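CAMK/CAMK2 protein kinase (Salpingoeca rosetta, PDB 5IG1) probably phosphorylates serine and threonine residues of target proteins with ATP under calcium/calmodulin control, this chain carrying its kinase domain. Local coordinates at residues N146-S151 with K159-G164; E76-M81 with L126-H131; P173-F178 with I190-Y195. All coordinates share one frame; numbering follows the deposited sequence.

How the interactions relate
Interactions 1 and 2 form one continuous patch where the αC-β4 loop of the small lobe meets the large lobe, their centres about 9 Å apart. Strand residue Ile160 of interaction 1 faces the loop of interaction 2, where Ile160 N lies 2.8 Å from His77 O and Ile160 O 3.0 Å from Val79 N, both probably hydrogen bonds. Phe163 of the DFG motif also packs on Ile78, which ties the catalytic cleft to the loop behind it. Interaction 3 stands apart, its centre about 24 Å from each of the other two; its nearest atoms are about 9 Å from interaction 1 and about 13 Å from interaction 2. It joins the activation segment to the loop beyond.

Interaction 1 of 3, residues N146-S151 with K159-G164; sequences NLLLAS and KITDFG
Leu147 and Leu148 run antiparallel to Ile160 and Lys159 as two rungs of a short hairpin: Leu148 and Lys159 form the hydrogen-bonded pair, with Leu148 N to Lys159 O at 2.9 Å (N-H...O angle 163°) and Lys159 N returning a bond to Leu148 O, also 2.9 Å, and Leu147 and Ile160 the non-hydrogen-bonded one. On the face turned to helix 115-134, Leu147 CD2 meets Ile160 CG2 at 3.7 Å. On the other, Leu148 CD1 lies 3.7 Å from Thr161 CG2, the two side chains slanting across each other. Thr161 OG1 sits opposite its own backbone N (chi1 -178°), which turns the methyl rather than the hydroxyl to the leucine. Farther along, Ala150 CB rests against Lys159 CE at 3.7 Å; the amine beyond forms a salt bridge with Glu96 and a hydrogen bond to Glu76 O.

The active-site end is polar. Asp162 of the DFG motif is poorly ordered, its position approximate, and makes a long, weak ion pair with Lys48, whereas Phe163 beside it meets His139 edge-to-face. Asn146, the asparagine of the catalytic loop, lays its amide alongside Asp162 CB, the amide plane steeply turned from the carboxylate. An alanine here lacks the amide, and Asp162 would probably lose its neighbour in the cleft and be freer to turn. Asn146 OD1 and Asp162 OD2, about 3.4 Å apart, are both acceptors, so neither bonds the other; their convergence is consistent with the shared magnesium site of protein kinases, where a cation would reconcile the two oxygens.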
loop_
_atom_site.group_PDB
_atom_site.type_symbol
_atom_site.label_atom_id
_atom_site.label_comp_id
_atom_site.label_asym_id
_atom_site.label_seq_id
_atom_site.Cartn_x
_atom_site.Cartn_y
_atom_site.Cartn_z
ATOM N N ASN A 146 2.701 -2.875 -0.884
ATOM C CA ASN A 146 2.728 -1.940 0.235
ATOM C C ASN A 146 1.748 -2.298 1.341
ATOM O O ASN A 146 1.634 -1.542 2.311
ATOM C CB ASN A 146 2.426 -0.517 -0.239
ATOM C CG ASN A 146 3.346 -0.060 -1.339
ATOM O OD1 ASN A 146 4.520 -0.430 -1.382
ATOM N ND2 ASN A 146 2.818 0.758 -2.237
ATOM N N LEU A 147 1.031 -3.413 1.222
ATOM C CA LEU A 147 0.077 -3.848 2.240
ATOM C C LEU A 147 0.695 -5.033 2.970
ATOM O O LEU A 147 0.648 -6.165 2.482
ATOM C CB LEU A 147 -1.262 -4.217 1.616
ATOM C CG LEU A 147 -1.836 -3.159 0.680
ATOM C CD1 LEU A 147 -3.155 -3.632 0.094
ATOM C CD2 LEU A 147 -2.019 -1.856 1.435
ATOM N N LEU A 148 1.271 -4.773 4.141
ATOM C CA LEU A 148 1.999 -5.784 4.888
ATOM C C LEU A 148 1.207 -6.253 6.101
ATOM O O LEU A 148 0.213 -5.647 6.505
ATOM C CB LEU A 148 3.358 -5.254 5.343
ATOM C CG LEU A 148 4.235 -4.640 4.259
ATOM C CD1 LEU A 148 5.600 -4.270 4.827
ATOM C CD2 LEU A 148 4.372 -5.599 3.092
ATOM N N LEU A 149 1.660 -7.363 6.667
ATOM C CA LEU A 149 1.150 -7.884 7.925
ATOM C C LEU A 149 2.239 -7.757 8.981
ATOM O O LEU A 149 3.403 -8.075 8.722
ATOM C CB LEU A 149 0.705 -9.342 7.780
ATOM C CG LEU A 149 -0.582 -9.559 6.981
ATOM C CD1 LEU A 149 -0.787 -11.025 6.711
ATOM C CD2 LEU A 149 -1.779 -8.986 7.715
ATOM N N ALA A 150 1.859 -7.280 10.169
ATOM C CA ALA A 150 2.849 -7.019 11.210
ATOM C C ALA A 150 3.582 -8.291 11.623
ATOM O O ALA A 150 4.790 -8.263 11.888
ATOM C CB ALA A 150 2.175 -6.375 12.418
ATOM N N SER A 151 2.878 -9.416 11.676
ATOM C CA SER A 151 3.477 -10.665 12.113
ATOM C C SER A 151 2.834 -11.818 11.360
ATOM O O SER A 151 1.752 -11.684 10.783
ATOM C CB SER A 151 3.313 -10.847 13.620
ATOM O OG SER A 151 1.957 -10.679 14.004
ATOM N N LYS A 159 -0.673 -3.228 7.785
ATOM C CA LYS A 159 0.032 -1.958 7.845
ATOM C C LYS A 159 0.441 -1.559 6.438
ATOM O O LYS A 159 1.011 -2.374 5.707
ATOM C CB LYS A 159 1.266 -2.059 8.740
ATOM C CG LYS A 159 0.955 -2.221 10.220
ATOM C CD LYS A 159 2.222 -2.515 10.994
ATOM C CE LYS A 159 1.945 -2.637 12.476
ATOM N NZ LYS A 159 1.943 -1.310 13.146
ATOM N N ILE A 160 0.143 -0.313 6.050
ATOM C CA ILE A 160 0.581 0.191 4.755
ATOM C C ILE A 160 1.976 0.775 4.917
ATOM O O ILE A 160 2.403 1.122 6.021
ATOM C CB ILE A 160 -0.399 1.223 4.166
ATOM C CG1 ILE A 160 -0.360 2.523 4.957
ATOM C CG2 ILE A 160 -1.816 0.662 4.167
ATOM C CD1 ILE A 160 -1.307 3.578 4.403
ATOM N N THR A 161 2.702 0.878 3.808
ATOM C CA THR A 161 4.114 1.244 3.876
ATOM C C THR A 161 4.553 1.819 2.531
ATOM O O THR A 161 3.742 2.029 1.625
ATOM C CB THR A 161 4.959 0.034 4.275
ATOM O OG1 THR A 161 6.335 0.418 4.379
ATOM C CG2 THR A 161 4.822 -1.069 3.236
ATOM N N ASP A 162 5.859 2.077 2.417
ATOM C CA ASP A 162 6.480 2.672 1.235
ATOM C C ASP A 162 5.810 3.985 0.827
ATOM O O ASP A 162 4.976 4.013 -0.082
ATOM C CB ASP A 162 6.473 1.676 0.074
ATOM C CG ASP A 162 7.247 2.181 -1.126
ATOM O OD1 ASP A 162 8.043 3.134 -0.956
ATOM O OD2 ASP A 162 7.065 1.631 -2.235
ATOM N N PHE A 163 6.172 5.083 1.494
ATOM C CA PHE A 163 5.702 6.415 1.132
ATOM C C PHE A 163 6.696 7.167 0.246
ATOM O O PHE A 163 6.718 8.402 0.251
ATOM C CB PHE A 163 5.396 7.225 2.392
ATOM C CG PHE A 163 4.204 6.729 3.144
ATOM C CD1 PHE A 163 4.324 5.700 4.057
ATOM C CD2 PHE A 163 2.957 7.287 2.931
ATOM C CE1 PHE A 163 3.220 5.238 4.750
ATOM C CE2 PHE A 163 1.853 6.832 3.615
ATOM C CZ PHE A 163 1.982 5.805 4.526
ATOM N N GLY A 164 7.531 6.446 -0.505
ATOM C CA GLY A 164 8.492 7.114 -1.369
ATOM C C GLY A 164 7.836 7.969 -2.438
ATOM O O GLY A 164 8.345 9.034 -2.791
#

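Interaction 2 of 3, residues E76-M81 with L126-H131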
loop_
_atom_site.group_PDB
_atom_site.type_symbol
_atom_site.label_atom_id
_atom_site.label_comp_id
_atom_site.label_asym_id
_atom_site.label_seq_id
_atom_site.Cartn_x
_atom_site.Cartn_y
_atom_site.Cartn_z
ATOM N N GLU A 76 -1.434 3.045 13.874
ATOM C CA GLU A 76 -1.279 1.612 14.105
ATOM C C GLU A 76 -1.117 0.846 12.794
ATOM O O GLU A 76 -0.356 -0.128 12.726
ATOM C CB GLU A 76 -2.478 1.090 14.901
ATOM C CG GLU A 76 -2.594 -0.428 14.973
ATOM C CD GLU A 76 -1.432 -1.077 15.700
ATOM O OE1 GLU A 76 -0.760 -1.945 15.100
ATOM O OE2 GLU A 76 -1.186 -0.714 16.870
ATOM N N HIS A 77 -1.810 1.272 11.739
ATOM C CA HIS A 77 -1.806 0.552 10.472
ATOM C C HIS A 77 -0.911 1.208 9.431
ATOM O O HIS A 77 -1.114 1.017 8.224
ATOM C CB HIS A 77 -3.236 0.400 9.966
ATOM C CG HIS A 77 -4.111 -0.326 10.934
ATOM N ND1 HIS A 77 -3.895 -1.642 11.281
ATOM C CD2 HIS A 77 -5.158 0.094 11.679
ATOM C CE1 HIS A 77 -4.795 -2.013 12.171
ATOM N NE2 HIS A 77 -5.574 -0.978 12.431
ATOM N N ILE A 78 0.071 1.977 9.884
ATOM C CA ILE A 78 1.138 2.509 9.051
ATOM C C ILE A 78 2.445 2.060 9.679
ATOM O O ILE A 78 2.682 2.318 10.866
ATOM C CB ILE A 78 1.085 4.040 8.960
ATOM C CG1 ILE A 78 -0.224 4.500 8.327
ATOM C CG2 ILE A 78 2.269 4.563 8.170
ATOM C CD1 ILE A 78 -0.376 5.989 8.351
ATOM N N VAL A 79 3.285 1.384 8.894
ATOM C CA VAL A 79 4.606 0.968 9.353
ATOM C C VAL A 79 5.379 2.188 9.834
ATOM O O VAL A 79 5.767 3.043 9.033
ATOM C CB VAL A 79 5.384 0.235 8.250
ATOM C CG1 VAL A 79 6.806 -0.026 8.717
ATOM C CG2 VAL A 79 4.692 -1.068 7.886
ATOM N N SER A 80 5.612 2.267 11.141
ATOM C CA SER A 80 6.181 3.462 11.741
ATOM C C SER A 80 7.678 3.533 11.483
ATOM O O SER A 80 8.412 2.574 11.749
ATOM C CB SER A 80 5.909 3.493 13.246
ATOM O OG SER A 80 4.577 3.899 13.516
ATOM N N MET A 81 8.130 4.678 10.976
ATOM C CA MET A 81 9.554 4.962 10.873
ATOM C C MET A 81 10.061 5.419 12.234
ATOM O O MET A 81 9.692 6.497 12.714
ATOM C CB MET A 81 9.826 6.020 9.812
ATOM C CG MET A 81 11.301 6.224 9.553
ATOM S SD MET A 81 11.614 7.503 8.340
ATOM C CE MET A 81 11.072 8.938 9.262
ATOM N N LEU A 126 -8.098 1.495 5.103
ATOM C CA LEU A 126 -8.850 2.742 5.047
ATOM C C LEU A 126 -8.562 3.620 6.255
ATOM O O LEU A 126 -8.478 4.839 6.122
ATOM C CB LEU A 126 -10.350 2.457 4.939
ATOM C CG LEU A 126 -10.854 2.087 3.543
ATOM C CD1 LEU A 126 -12.338 1.777 3.588
ATOM C CD2 LEU A 126 -10.578 3.209 2.552
ATOM N N SER A 127 -8.426 3.036 7.445
ATOM C CA SER A 127 -8.165 3.864 8.619
ATOM C C SER A 127 -6.788 4.507 8.530
ATOM O O SER A 127 -6.633 5.708 8.805
ATOM C CB SER A 127 -8.302 3.033 9.896
ATOM O OG SER A 127 -7.366 1.974 9.929
ATOM N N ALA A 128 -5.779 3.726 8.130
ATOM C CA ALA A 128 -4.462 4.298 7.874
ATOM C C ALA A 128 -4.548 5.435 6.862
ATOM O O ALA A 128 -3.969 6.512 7.069
ATOM C CB ALA A 128 -3.511 3.207 7.382
ATOM N N LEU A 129 -5.289 5.218 5.770
ATOM C CA LEU A 129 -5.465 6.265 4.771
ATOM C C LEU A 129 -6.169 7.484 5.344
ATOM O O LEU A 129 -5.887 8.609 4.927
ATOM C CB LEU A 129 -6.251 5.731 3.578
ATOM C CG LEU A 129 -5.434 4.968 2.549
ATOM C CD1 LEU A 129 -6.212 4.953 1.263
ATOM C CD2 LEU A 129 -4.078 5.645 2.367
ATOM N N GLN A 130 -7.111 7.281 6.265
ATOM C CA GLN A 130 -7.777 8.412 6.900
ATOM C C GLN A 130 -6.780 9.241 7.690
ATOM O O GLN A 130 -6.851 10.476 7.694
ATOM C CB GLN A 130 -8.903 7.926 7.809
ATOM C CG GLN A 130 -9.658 9.052 8.485
ATOM C CD GLN A 130 -10.795 8.556 9.359
ATOM O OE1 GLN A 130 -11.931 9.018 9.239
ATOM N NE2 GLN A 130 -10.493 7.621 10.253
ATOM N N HIS A 131 -5.839 8.569 8.362
ATOM C CA HIS A 131 -4.783 9.296 9.056
ATOM C C HIS A 131 -3.874 10.023 8.079
ATOM O O HIS A 131 -3.422 11.136 8.367
ATOM C CB HIS A 131 -3.963 8.345 9.926
ATOM C CG HIS A 131 -2.934 9.035 10.766
ATOM N ND1 HIS A 131 -1.581 8.817 10.617
ATOM C CD2 HIS A 131 -3.060 9.944 11.761
ATOM C CE1 HIS A 131 -0.918 9.557 11.487
ATOM N NE2 HIS A 131 -1.793 10.252 12.191
#
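Ile78 reaches across to helix 115-134, its CG1 lying 3.7 Å from the methyl of Ala128 and its CD1 meeting His131 one turn farther on. The chain is extended at its second torsion (chi2 174°), carrying CD1 past Ala128 to the imidazole, which it meets edge-on and in plane, 3.8 Å from ND1. The two side chains cross at about a right angle, and the ring swings out to this spot because His131 CG lies opposite its backbone N (chi1 -175°). Phe163 and Ile160 also pack on Ile78, Phe163 CE1 against its CG2, so the isoleucine is buried between the helix and the DFG region.

Segment 76-81 is the αC-β4 loop of protein kinases, the turn by which helix 57-72 leads into strand 81-86; its seat against helix 115-134 is a well-known tie between the small lobe and the large one. Ala128 suits that seat, since its short side chain admits the loop backbone: His77 O comes to 3.4 Å from Ala128 CB, and His77 CB lies 3.8 Å from the same methyl.

Beyond it the contact turns polar without a direct bond. His77 CD2 approaches Ser127 OG at 3.4 Å, yet each group donates its hydrogen bond to a backbone carbonyl: Ser127 OG to Gln124 O one turn back in its helix, and His77 ND1 to Val158 O. Those two bonds help to hold the rotation of hydroxyl and imidazole, while Glu76 CG covers one face of the His77 ring.

Interaction 3 of 3, residues P173-F178 with I190-Y195; sequences PTYFGF and IRRVPY
Phe176 and Tyr195 share the apolar centre, Phe176 CD2 lying 3.7 Å from Tyr195 CE1 with the ring planes at 58°. Here the activation segment, which runs from DFG to the SPE motif opening helix 187-190 and shapes the substrate site in kinases, folds against the loop after that helix. On the same side of the Tyr195 ring plane, Tyr175 CD1 meets the other edge, 4.2 Å from CE2.

Outward along the loop, Arg192 ends the helix in a Schellman motif and runs extended from CG to NE. Tyr175 OH lies against Arg192 CD at 3.3 Å, ring and guanidinium planes 25° apart, and Gly177 N sits over the Tyr175 ring. The guanidinium lies flat on the Phe178 ring, a cation-pi stack with planes at 17° and centres 4.7 Å apart, while the rim of Phe178 meets Ile190 CA.

At the polar edge, Thr174 and Tyr195 pair as a single antiparallel bridge, Thr174 N to Tyr195 O at 2.9 Å and Tyr195 N to Thr174 O at 3.0 Å. Tyr195 OH, also bonded to Arg140 of the HRD motif, donates in the carbonyl plane to a lone pair of Gly177 O, at a doubtfully short 2.5 Å.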
loop_
_atom_site.group_PDB
_atom_site.type_symbol
_atom_site.label_atom_id
_atom_site.label_comp_id
_atom_site.label_asym_id
_atom_site.label_seq_id
_atom_site.Cartn_x
_atom_site.Cartn_y
_atom_site.Cartn_z
ATOM N N PRO A 173 -6.633 20.128 -5.115
ATOM C CA PRO A 173 -6.132 19.339 -6.251
ATOM C C PRO A 173 -4.929 19.970 -6.933
ATOM O O PRO A 173 -4.981 21.117 -7.383
ATOM C CB PRO A 173 -7.342 19.276 -7.190
ATOM C CG PRO A 173 -8.516 19.387 -6.280
ATOM C CD PRO A 173 -8.092 20.320 -5.177
ATOM N N THR A 174 -3.835 19.216 -7.002
ATOM C CA THR A 174 -2.565 19.714 -7.504
ATOM C C THR A 174 -1.905 18.623 -8.336
ATOM O O THR A 174 -2.082 17.434 -8.069
ATOM C CB THR A 174 -1.649 20.143 -6.344
ATOM O OG1 THR A 174 -2.345 21.071 -5.501
ATOM C CG2 THR A 174 -0.390 20.808 -6.864
ATOM N N TYR A 175 -1.160 19.032 -9.363
ATOM C CA TYR A 175 -0.404 18.077 -10.163
ATOM C C TYR A 175 0.882 17.721 -9.430
ATOM O O TYR A 175 1.703 18.598 -9.146
ATOM C CB TYR A 175 -0.090 18.633 -11.552
ATOM C CG TYR A 175 0.507 17.593 -12.483
ATOM C CD1 TYR A 175 -0.168 16.407 -12.753
ATOM C CD2 TYR A 175 1.744 17.791 -13.086
ATOM C CE1 TYR A 175 0.368 15.448 -13.596
ATOM C CE2 TYR A 175 2.290 16.835 -13.936
ATOM C CZ TYR A 175 1.595 15.665 -14.185
ATOM O OH TYR A 175 2.125 14.710 -15.026
ATOM N N PHE A 176 1.051 16.435 -9.122
ATOM C CA PHE A 176 2.253 15.934 -8.472
ATOM C C PHE A 176 3.098 15.071 -9.400
ATOM O O PHE A 176 4.096 14.491 -8.956
ATOM C CB PHE A 176 1.885 15.146 -7.215
ATOM C CG PHE A 176 1.140 15.950 -6.197
ATOM C CD1 PHE A 176 1.819 16.739 -5.285
ATOM C CD2 PHE A 176 -0.240 15.916 -6.151
ATOM C CE1 PHE A 176 1.134 17.482 -4.342
ATOM C CE2 PHE A 176 -0.933 16.657 -5.213
ATOM C CZ PHE A 176 -0.246 17.441 -4.308
ATOM N N GLY A 177 2.727 14.975 -10.672
ATOM C CA GLY A 177 3.417 14.133 -11.625
ATOM C C GLY A 177 2.686 12.822 -11.861
ATOM O O GLY A 177 1.724 12.465 -11.175
ATOM N N PHE A 178 3.163 12.097 -12.866
ATOM C CA PHE A 178 2.599 10.805 -13.238
ATOM C C PHE A 178 3.423 9.726 -12.541
ATOM O O PHE A 178 4.541 9.416 -12.961
ATOM C CB PHE A 178 2.591 10.632 -14.753
ATOM C CG PHE A 178 2.039 9.310 -15.210
ATOM C CD1 PHE A 178 0.686 9.157 -15.461
ATOM C CD2 PHE A 178 2.877 8.222 -15.395
ATOM C CE1 PHE A 178 0.180 7.946 -15.886
ATOM C CE2 PHE A 178 2.378 7.011 -15.819
ATOM C CZ PHE A 178 1.029 6.875 -16.070
ATOM N N ILE A 190 -3.775 9.398 -14.853
ATOM C CA ILE A 190 -3.506 9.024 -16.238
ATOM C C ILE A 190 -3.753 10.212 -17.157
ATOM O O ILE A 190 -2.961 10.489 -18.066
ATOM C CB ILE A 190 -4.351 7.799 -16.634
ATOM C CG1 ILE A 190 -3.882 6.570 -15.860
ATOM C CG2 ILE A 190 -4.269 7.541 -18.124
ATOM C CD1 ILE A 190 -4.653 5.330 -16.178
ATOM N N ARG A 191 -4.837 10.949 -16.914
ATOM C CA ARG A 191 -5.127 12.180 -17.641
ATOM C C ARG A 191 -4.136 13.296 -17.333
ATOM O O ARG A 191 -4.176 14.332 -18.006
ATOM C CB ARG A 191 -6.552 12.654 -17.328
ATOM C CG ARG A 191 -7.637 11.658 -17.725
ATOM C CD ARG A 191 -9.044 12.230 -17.572
ATOM N NE ARG A 191 -9.366 12.591 -16.192
ATOM C CZ ARG A 191 -9.767 13.800 -15.804
ATOM N NH1 ARG A 191 -9.912 14.773 -16.693
ATOM N NH2 ARG A 191 -10.036 14.035 -14.526
ATOM N N ARG A 192 -3.258 13.105 -16.343
ATOM C CA ARG A 192 -2.275 14.109 -15.929
ATOM C C ARG A 192 -2.947 15.446 -15.629
ATOM O O ARG A 192 -2.487 16.512 -16.044
ATOM C CB ARG A 192 -1.165 14.264 -16.971
ATOM C CG ARG A 192 -0.469 12.961 -17.301
ATOM C CD ARG A 192 0.974 13.159 -17.731
ATOM N NE ARG A 192 1.593 11.881 -18.074
ATOM C CZ ARG A 192 2.893 11.706 -18.290
ATOM N NH1 ARG A 192 3.729 12.731 -18.197
ATOM N NH2 ARG A 192 3.358 10.503 -18.597
ATOM N N VAL A 193 -4.061 15.384 -14.909
ATOM C CA VAL A 193 -4.745 16.573 -14.408
ATOM C C VAL A 193 -4.402 16.686 -12.928
ATOM O O VAL A 193 -3.945 15.701 -12.333
ATOM C CB VAL A 193 -6.263 16.489 -14.636
ATOM C CG1 VAL A 193 -6.561 16.206 -16.095
ATOM C CG2 VAL A 193 -6.875 15.417 -13.748
ATOM N N PRO A 194 -4.570 17.850 -12.301
ATOM C CA PRO A 194 -4.324 17.939 -10.857
ATOM C C PRO A 194 -5.217 16.971 -10.098
ATOM O O PRO A 194 -6.406 16.831 -10.394
ATOM C CB PRO A 194 -4.661 19.397 -10.531
ATOM C CG PRO A 194 -4.434 20.116 -11.809
ATOM C CD PRO A 194 -4.864 19.170 -12.887
ATOM N N TYR A 195 -4.629 16.288 -9.120
ATOM C CA TYR A 195 -5.351 15.284 -8.359
ATOM C C TYR A 195 -5.152 15.516 -6.864
ATOM O O TYR A 195 -4.523 16.488 -6.437
ATOM C CB TYR A 195 -4.932 13.870 -8.772
ATOM C CG TYR A 195 -3.449 13.595 -8.805
ATOM C CD1 TYR A 195 -2.793 13.100 -7.686
ATOM C CD2 TYR A 195 -2.715 13.773 -9.973
ATOM C CE1 TYR A 195 -1.435 12.815 -7.718
ATOM C CE2 TYR A 195 -1.353 13.496 -10.013
ATOM C CZ TYR A 195 -0.724 13.016 -8.881
ATOM O OH TYR A 195 0.620 12.734 -8.905
#